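Local coordinates for bacterial bifunctional deaminase-reductase C-terminal domain-containing protein (Corynebacterium diphtheriae, PDB 2P4G) that probably acts as an NADPH-dependent reductase of 5-amino-6-(5-phosphoribosylamino)uracil in riboflavin biosynthesis, at residues T17-Q20 against I21-A25; L65-Q68 against L69-W72; T171-P175 against L176-F180. One frame throughout, in Å; residues are numbered along the deposited sequence. Where two conformers were deposited one is given.

Contact 1 (T17-Q20 against I21-A25)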
loop_
_atom_site.group_PDB
_atom_site.type_symbol
_atom_site.label_atom_id
_atom_site.label_comp_id
_atom_site.label_asym_id
_atom_site.label_seq_id
_atom_site.Cartn_x
_atom_site.Cartn_y
_atom_site.Cartn_z
ATOM N N THR A 17 22.607 1.922 3.482
ATOM C CA THR A 17 22.699 0.936 4.521
ATOM C C THR A 17 21.485 1.069 5.432
ATOM O O THR A 17 20.801 2.081 5.427
ATOM C CB THR A 17 23.983 1.134 5.340
ATOM O OG1 THR A 17 23.778 2.180 6.292
ATOM C CG2 THR A 17 25.174 1.498 4.437
ATOM N N THR A 18 21.235 0.040 6.226
ATOM C CA THR A 18 20.196 0.093 7.223
ATOM C C THR A 18 20.520 1.148 8.268
ATOM O O THR A 18 19.628 1.773 8.825
ATOM C CB THR A 18 19.983 -1.276 7.895
ATOM O OG1 THR A 18 21.199 -1.734 8.489
ATOM C CG2 THR A 18 19.523 -2.282 6.886
ATOM N N GLU A 19 21.798 1.341 8.536
ATOM C CA GLU A 19 22.225 2.366 9.473
ATOM C C GLU A 19 21.871 3.766 8.947
ATOM O O GLU A 19 21.526 4.662 9.714
ATOM C CB GLU A 19 23.732 2.250 9.740
ATOM C CG GLU A 19 24.187 3.015 10.951
ATOM C CD GLU A 19 25.670 2.853 11.221
ATOM O OE1 GLU A 19 26.498 3.291 10.385
ATOM O OE2 GLU A 19 26.006 2.297 12.290
ATOM N N GLN A 20 21.940 3.947 7.635
ATOM C CA GLN A 20 21.529 5.211 7.046
ATOM C C GLN A 20 20.045 5.421 7.231
ATOM O O GLN A 20 19.614 6.453 7.721
ATOM C CB GLN A 20 21.900 5.263 5.568
ATOM C CG GLN A 20 23.415 5.298 5.339
ATOM C CD GLN A 20 23.773 5.259 3.872
ATOM O OE1 GLN A 20 22.950 5.613 3.011
ATOM N NE2 GLN A 20 25.000 4.839 3.567
ATOM N N ILE A 21 19.271 4.419 6.853
ATOM C CA ILE A 21 17.827 4.483 6.924
ATOM C C ILE A 21 17.375 4.902 8.303
ATOM O O ILE A 21 16.500 5.740 8.424
ATOM C CB ILE A 21 17.208 3.120 6.578
ATOM C CG1 ILE A 21 17.499 2.777 5.117
ATOM C CG2 ILE A 21 15.720 3.142 6.798
ATOM C CD1 ILE A 21 17.279 1.331 4.745
ATOM N N VAL A 22 17.981 4.314 9.337
ATOM C CA VAL A 22 17.607 4.574 10.722
ATOM C C VAL A 22 18.195 5.883 11.267
ATOM O O VAL A 22 17.516 6.614 11.978
ATOM C CB VAL A 22 17.993 3.390 11.662
ATOM C CG1 VAL A 22 17.776 3.762 13.123
ATOM C CG2 VAL A 22 17.191 2.135 11.325
ATOM N N TYR A 23 19.443 6.195 10.931
ATOM C CA TYR A 23 20.141 7.266 11.614
ATOM C C TYR A 23 20.427 8.513 10.772
ATOM O O TYR A 23 20.715 9.587 11.331
ATOM C CB TYR A 23 21.468 6.729 12.179
ATOM C CG TYR A 23 21.289 5.714 13.279
ATOM C CD1 TYR A 23 20.995 6.117 14.576
ATOM C CD2 TYR A 23 21.427 4.342 13.028
ATOM C CE1 TYR A 23 20.841 5.184 15.598
ATOM C CE2 TYR A 23 21.274 3.407 14.042
ATOM C CZ TYR A 23 20.980 3.832 15.327
ATOM O OH TYR A 23 20.828 2.916 16.347
ATOM N N GLY A 24 20.364 8.382 9.449
ATOM C CA GLY A 24 20.904 9.410 8.564
ATOM C C GLY A 24 19.887 10.425 8.070
ATOM O O GLY A 24 18.691 10.161 8.103
ATOM N N ALA A 25 20.395 11.563 7.592
ATOM C CA ALA A 25 19.588 12.716 7.162
ATOM C C ALA A 25 18.579 13.154 8.220
ATOM O O ALA A 25 17.402 13.393 7.913
ATOM C CB ALA A 25 18.885 12.436 5.810
#
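The Tyr-23 ring sits one turn along the helix from Glu-19 and meets it edge first: Glu-19 O lies at the ring's rim, in its plane, 3.3 Å from Tyr-23 CD2. Over one face is a methyl of the preceding residue, Val-22 CG1, offset toward the rim. Glu-19 CG comes to 3.7 Å from Tyr-23 CD2 from above the ring plane, on the side away from Val-22 CG1; with CG anti to the backbone N (chi1 -165°) and the chain extended beyond it, Glu-19 runs obliquely past the ring, its carboxylate plane turned 81° from the ring plane. A carbonyl oxygen thus sits at the rim and a methylene beside CD2, with no stack.

Beneath these side chains runs one short helix, 18-23. Thr-17 is its N-cap: Gln-20 N gives a hydrogen bond of 2.9 Å to Thr-17 OG1. Four i+4 backbone bonds follow, from the straight Ile-21 N to Thr-17 O to the short Gly-24 N to Gln-20 O at 2.7 Å, after which Gly-24 leaves helical geometry. Ile-21 folds CG1 back over the first turn, 3.4 Å from Thr-17 O, and goes on to pack against Leu-65 and Met-245. At the C-terminal end Arg-257 donates to the carbonyl oxygens of Ile-21 and Gly-24, and Arg-37 to that of Val-22.

Chemically, both helix ends are provided for: a threonine hydroxyl takes up an amide at the start, and arginines meet carbonyls at the finish, where their positive charge would suit the helix dipole.

Contact 2 (L65-Q68 against L69-W72). With EDO (1,2-ethanediol), chain G.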
loop_
_atom_site.group_PDB
_atom_site.type_symbol
_atom_site.label_atom_id
_atom_site.label_comp_id
_atom_site.label_asym_id
_atom_site.label_seq_id
_atom_site.Cartn_x
_atom_site.Cartn_y
_atom_site.Cartn_z
ATOM N N LEU A 65 16.977 -4.386 9.111
ATOM C CA LEU A 65 16.469 -3.054 9.429
ATOM C C LEU A 65 15.662 -3.064 10.732
ATOM O O LEU A 65 15.760 -2.147 11.538
ATOM C CB LEU A 65 15.604 -2.529 8.269
ATOM C CG LEU A 65 15.071 -1.110 8.403
ATOM C CD1 LEU A 65 16.238 -0.173 8.459
ATOM C CD2 LEU A 65 14.112 -0.783 7.232
ATOM N N LEU A 66 14.859 -4.090 10.944
ATOM C CA LEU A 66 14.186 -4.190 12.228
ATOM C C LEU A 66 15.211 -4.180 13.353
ATOM O O LEU A 66 15.045 -3.461 14.327
ATOM C CB LEU A 66 13.336 -5.456 12.338
ATOM C CG LEU A 66 11.834 -5.304 12.520
ATOM C CD1 LEU A 66 11.240 -6.698 12.813
ATOM C CD2 LEU A 66 11.484 -4.310 13.637
ATOM N N ILE A 67 16.267 -4.985 13.214
ATOM C CA ILE A 67 17.308 -5.070 14.244
ATOM C C ILE A 67 18.002 -3.723 14.426
ATOM O O ILE A 67 18.267 -3.306 15.553
ATOM C CB ILE A 67 18.348 -6.163 13.923
ATOM C CG1 ILE A 67 17.702 -7.548 13.993
ATOM C CG2 ILE A 67 19.520 -6.117 14.896
ATOM C CD1 ILE A 67 16.934 -7.765 15.202
ATOM N N GLN A 68 18.282 -3.051 13.318
ATOM C CA GLN A 68 18.916 -1.716 13.351
ATOM C C GLN A 68 18.050 -0.744 14.161
ATOM O O GLN A 68 18.557 -0.007 15.000
ATOM C CB GLN A 68 19.139 -1.181 11.924
ATOM C CG GLN A 68 20.064 -0.006 11.834
ATOM C CD GLN A 68 21.517 -0.419 11.929
ATOM O OE1 GLN A 68 22.125 -0.369 12.999
ATOM N NE2 GLN A 68 22.072 -0.859 10.814
ATOM N N LEU A 69 16.742 -0.775 13.926
ATOM C CA LEU A 69 15.803 0.131 14.614
ATOM C C LEU A 69 15.663 -0.234 16.085
ATOM O O LEU A 69 15.591 0.638 16.947
ATOM C CB LEU A 69 14.427 0.160 13.918
ATOM C CG LEU A 69 13.454 1.258 14.415
ATOM C CD1 LEU A 69 13.990 2.687 14.247
ATOM C CD2 LEU A 69 12.091 1.133 13.766
ATOM N N ARG A 70 15.695 -1.525 16.366
ATOM C CA ARG A 70 15.815 -2.002 17.739
ATOM C C ARG A 70 17.072 -1.512 18.448
ATOM O O ARG A 70 17.030 -1.238 19.643
ATOM C CB ARG A 70 15.744 -3.535 17.796
ATOM C CG ARG A 70 14.329 -4.060 17.614
ATOM C CD ARG A 70 14.249 -5.574 17.771
ATOM N NE ARG A 70 12.849 -5.961 17.929
ATOM C CZ ARG A 70 12.431 -7.063 18.542
ATOM N NH1 ARG A 70 13.293 -7.936 19.042
ATOM N NH2 ARG A 70 11.133 -7.284 18.660
ATOM N N GLY A 71 18.174 -1.393 17.714
ATOM C CA GLY A 71 19.398 -0.845 18.250
ATOM C C GLY A 71 19.311 0.633 18.554
ATOM O O GLY A 71 20.067 1.139 19.378
ATOM N N TRP A 72 18.417 1.315 17.850
ATOM C CA TRP A 72 18.108 2.738 18.049
ATOM C C TRP A 72 17.186 2.948 19.247
ATOM O O TRP A 72 17.274 3.970 19.907
ATOM C CB TRP A 72 17.434 3.282 16.766
ATOM C CG TRP A 72 16.668 4.556 16.898
ATOM C CD1 TRP A 72 17.133 5.815 16.646
ATOM C CD2 TRP A 72 15.288 4.701 17.265
ATOM N NE1 TRP A 72 16.131 6.739 16.848
ATOM C CE2 TRP A 72 14.989 6.079 17.227
ATOM C CE3 TRP A 72 14.268 3.796 17.618
ATOM C CZ2 TRP A 72 13.719 6.577 17.540
ATOM C CZ3 TRP A 72 13.022 4.286 17.941
ATOM C CH2 TRP A 72 12.755 5.667 17.902
HETATM C C1 EDO G . 13.411 -11.779 19.654
HETATM O O1 EDO G . 14.017 -12.731 18.773
HETATM C C2 EDO G . 12.114 -11.082 19.158
HETATM O O2 EDO G . 11.581 -10.064 20.103
#
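Arg-70 is tied to the preceding turn by its backbone, Arg-70 N bonding to Leu-66 O, and its stem lies alongside that turn: CG, beside the backbone N at chi1 -76°, comes to 3.4 Å from Leu-66 O, and the chain then runs extended to NE. There NE forms a salt bridge with Glu-194. Beyond it, NH1 donates to O2 of a bound 1,2-ethanediol at 2.9 Å, and NH2 reaches the same oxygen at 3.2 Å, a fork that places the diol oxygen at the guanidinium edge and in its plane. The diol, probably from the crystallisation liquor, also bonds to Gly-89 O; together these partners would fix the rotation of the flat group.

Leu-69 N bonds to Leu-65 O and Gly-71 N to Ile-67 O, each at 2.9 Å like the Arg-70 bond. The next step, Trp-72 N to Gln-68 O, is weak, its N-H...O angle down to 133°. This is the last part of helix 60-72, which lies against the parallel part of the mixed sheet of the RibD C-terminal, dihydrofolate-reductase-like domain: Leu-69 and Trp-72 rest on strands 35-43 and 190-195, and Trp-72 makes a cation-pi contact with Arg-37.

Farther out, Ile-67 CD1 meets Arg-70 CD at 4.3 Å, a loose aliphatic touch. Gln-68 turns the other way: its CG points off opposite the backbone N, a bend at chi2 (78°) follows, and its NE2 reaches Thr-18 OG1 on helix 18-23. Leu-69 CB lies 3.6 Å from Leu-65 O, against the carbonyl of the previous turn, and Leu-69 CD1 lies over one face of the Trp-72 indole, offset toward the rim.

Contact 3 (T171-P175 against L176-F180)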
loop_
_atom_site.group_PDB
_atom_site.type_symbol
_atom_site.label_atom_id
_atom_site.label_comp_id
_atom_site.label_asym_id
_atom_site.label_seq_id
_atom_site.Cartn_x
_atom_site.Cartn_y
_atom_site.Cartn_z
ATOM N N THR A 171 -10.236 1.007 32.846
ATOM C CA THR A 171 -11.195 0.634 31.802
ATOM C C THR A 171 -11.372 1.771 30.787
ATOM O O THR A 171 -11.452 1.526 29.572
ATOM C CB THR A 171 -12.567 0.268 32.426
ATOM O OG1 THR A 171 -12.383 -0.715 33.460
ATOM C CG2 THR A 171 -13.538 -0.267 31.362
ATOM N N SER A 172 -11.406 3.002 31.309
ATOM C CA SER A 172 -11.561 4.230 30.515
ATOM C C SER A 172 -10.391 4.542 29.585
ATOM O O SER A 172 -10.588 4.944 28.439
ATOM C CB SER A 172 -11.741 5.409 31.469
ATOM O OG SER A 172 -10.930 5.239 32.624
ATOM N N THR A 173 -9.179 4.336 30.090
ATOM C CA THR A 173 -7.947 4.848 29.479
ATOM C C THR A 173 -7.542 4.205 28.142
ATOM O O THR A 173 -8.084 3.180 27.727
ATOM C CB THR A 173 -6.779 4.647 30.455
ATOM O OG1 THR A 173 -6.698 3.258 30.799
ATOM C CG2 THR A 173 -6.973 5.470 31.719
ATOM N N ASN A 174 -6.570 4.829 27.483
ATOM C CA ASN A 174 -5.995 4.316 26.248
ATOM C C ASN A 174 -4.678 3.595 26.565
ATOM O O ASN A 174 -3.761 4.209 27.091
ATOM C CB ASN A 174 -5.748 5.474 25.274
ATOM C CG ASN A 174 -5.322 5.009 23.891
ATOM O OD1 ASN A 174 -4.640 3.993 23.725
ATOM N ND2 ASN A 174 -5.714 5.769 22.885
ATOM N N PRO A 175 -4.571 2.301 26.224
ATOM C CA PRO A 175 -3.390 1.506 26.592
ATOM C C PRO A 175 -2.071 1.974 25.967
ATOM O O PRO A 175 -1.040 1.860 26.605
ATOM C CB PRO A 175 -3.735 0.110 26.063
ATOM C CG PRO A 175 -4.679 0.365 24.939
ATOM C CD PRO A 175 -5.527 1.501 25.438
ATOM N N LEU A 176 -2.097 2.467 24.731
ATOM C CA LEU A 176 -0.909 3.070 24.108
ATOM C C LEU A 176 -0.431 4.317 24.845
ATOM O O LEU A 176 0.760 4.472 25.065
ATOM C CB LEU A 176 -1.146 3.433 22.640
ATOM C CG LEU A 176 -0.607 2.449 21.614
ATOM C CD1 LEU A 176 -0.928 2.933 20.205
ATOM C CD2 LEU A 176 0.902 2.255 21.788
ATOM N N LYS A 177 -1.350 5.211 25.187
ATOM C CA LYS A 177 -1.034 6.400 25.984
ATOM C C LYS A 177 -0.380 5.963 27.287
ATOM O O LYS A 177 0.615 6.542 27.736
ATOM C CB LYS A 177 -2.315 7.198 26.261
ATOM C CG LYS A 177 -2.309 8.102 27.500
ATOM C CD LYS A 177 -1.495 9.380 27.305
ATOM C CE LYS A 177 -1.940 10.470 28.262
ATOM N NZ LYS A 177 -1.211 11.739 28.010
ATOM N N ILE A 178 -0.963 4.930 27.891
ATOM C CA ILE A 178 -0.478 4.386 29.146
ATOM C C ILE A 178 0.936 3.823 28.981
ATOM O O ILE A 178 1.819 4.084 29.796
ATOM C CB ILE A 178 -1.423 3.277 29.661
ATOM C CG1 ILE A 178 -2.754 3.888 30.122
ATOM C CG2 ILE A 178 -0.753 2.473 30.810
ATOM C CD1 ILE A 178 -2.691 4.526 31.467
ATOM N N ALA A 179 1.142 3.045 27.929
ATOM C CA ALA A 179 2.447 2.460 27.675
ATOM C C ALA A 179 3.457 3.575 27.478
ATOM O O ALA A 179 4.541 3.538 28.043
ATOM C CB ALA A 179 2.406 1.572 26.445
ATOM N N PHE A 180 3.068 4.542 26.653
ATOM C CA PHE A 180 3.895 5.682 26.267
ATOM C C PHE A 180 4.362 6.395 27.540
ATOM O O PHE A 180 5.555 6.612 27.718
ATOM C CB PHE A 180 3.061 6.583 25.340
ATOM C CG PHE A 180 3.845 7.626 24.555
ATOM C CD1 PHE A 180 4.694 7.255 23.515
ATOM C CD2 PHE A 180 3.645 9.002 24.802
ATOM C CE1 PHE A 180 5.387 8.229 22.769
ATOM C CE2 PHE A 180 4.327 9.982 24.060
ATOM C CZ PHE A 180 5.200 9.594 23.038
#
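A chi1 of -172° swings the Asn-174 amide to the side opposite its own backbone N, and a modest turn at chi2 brings OD1 round to Leu-176 N at 3.1 Å, a weak capping bond bent to 134° at the hydrogen. OD1 then lies 3.7 Å from Leu-176 CB, the two side chains running side by side in the same direction. Ile-178 is placed by its first torsion, which sets CG1 beside its own backbone N and only 3.2 Å from Asn-174 O; the same CG1 is 4.1 Å from Thr-173 OG1, where the side chains cross at about a right angle.

This is the N-cap of helix 175-184, entered from the loop that follows strand 166-169. Pro-175 takes the first helical position, where its lack of an N-H costs no bond. Ile-178 N binds Asn-174 O at 3.0 Å, in the carbonyl plane, and Ala-179 N binds Pro-175 O at 2.8 Å.

Thr-173 OG1 pairs with Pro-170 O, turning its hydroxyl back to the loop, while Ile-178 continues onto Ile-167 and Ala-169. Asn-174 thus serves the first turn twice, by amide oxygen and by backbone carbonyl, while the hydrocarbon of Ile-178 faces the strand.

In the fold
Contacts 1 and 2 are neighbours, their centres about 10 Å apart, and lie on two helices, 18-23 and 60-72, that touch each other: Tyr-23 OH, for one, packs on the Trp-72 backbone. Contact 3 lies across the chain's centre, about 25 Å from contact 2 and 31 Å from contact 1 between centres, on helix 175-184. Contact 1 is the most exposed and contact 3 lies between, while contact 2, closest to the chain's centre, has no fully exposed residue and presses leucines and a tryptophan onto the sheet. Contacts 1 and 3 are both capped helix starts, one through a threonine hydroxyl, the other through an asparagine amide; contact 2 is a helix's later turns, with an ion pair.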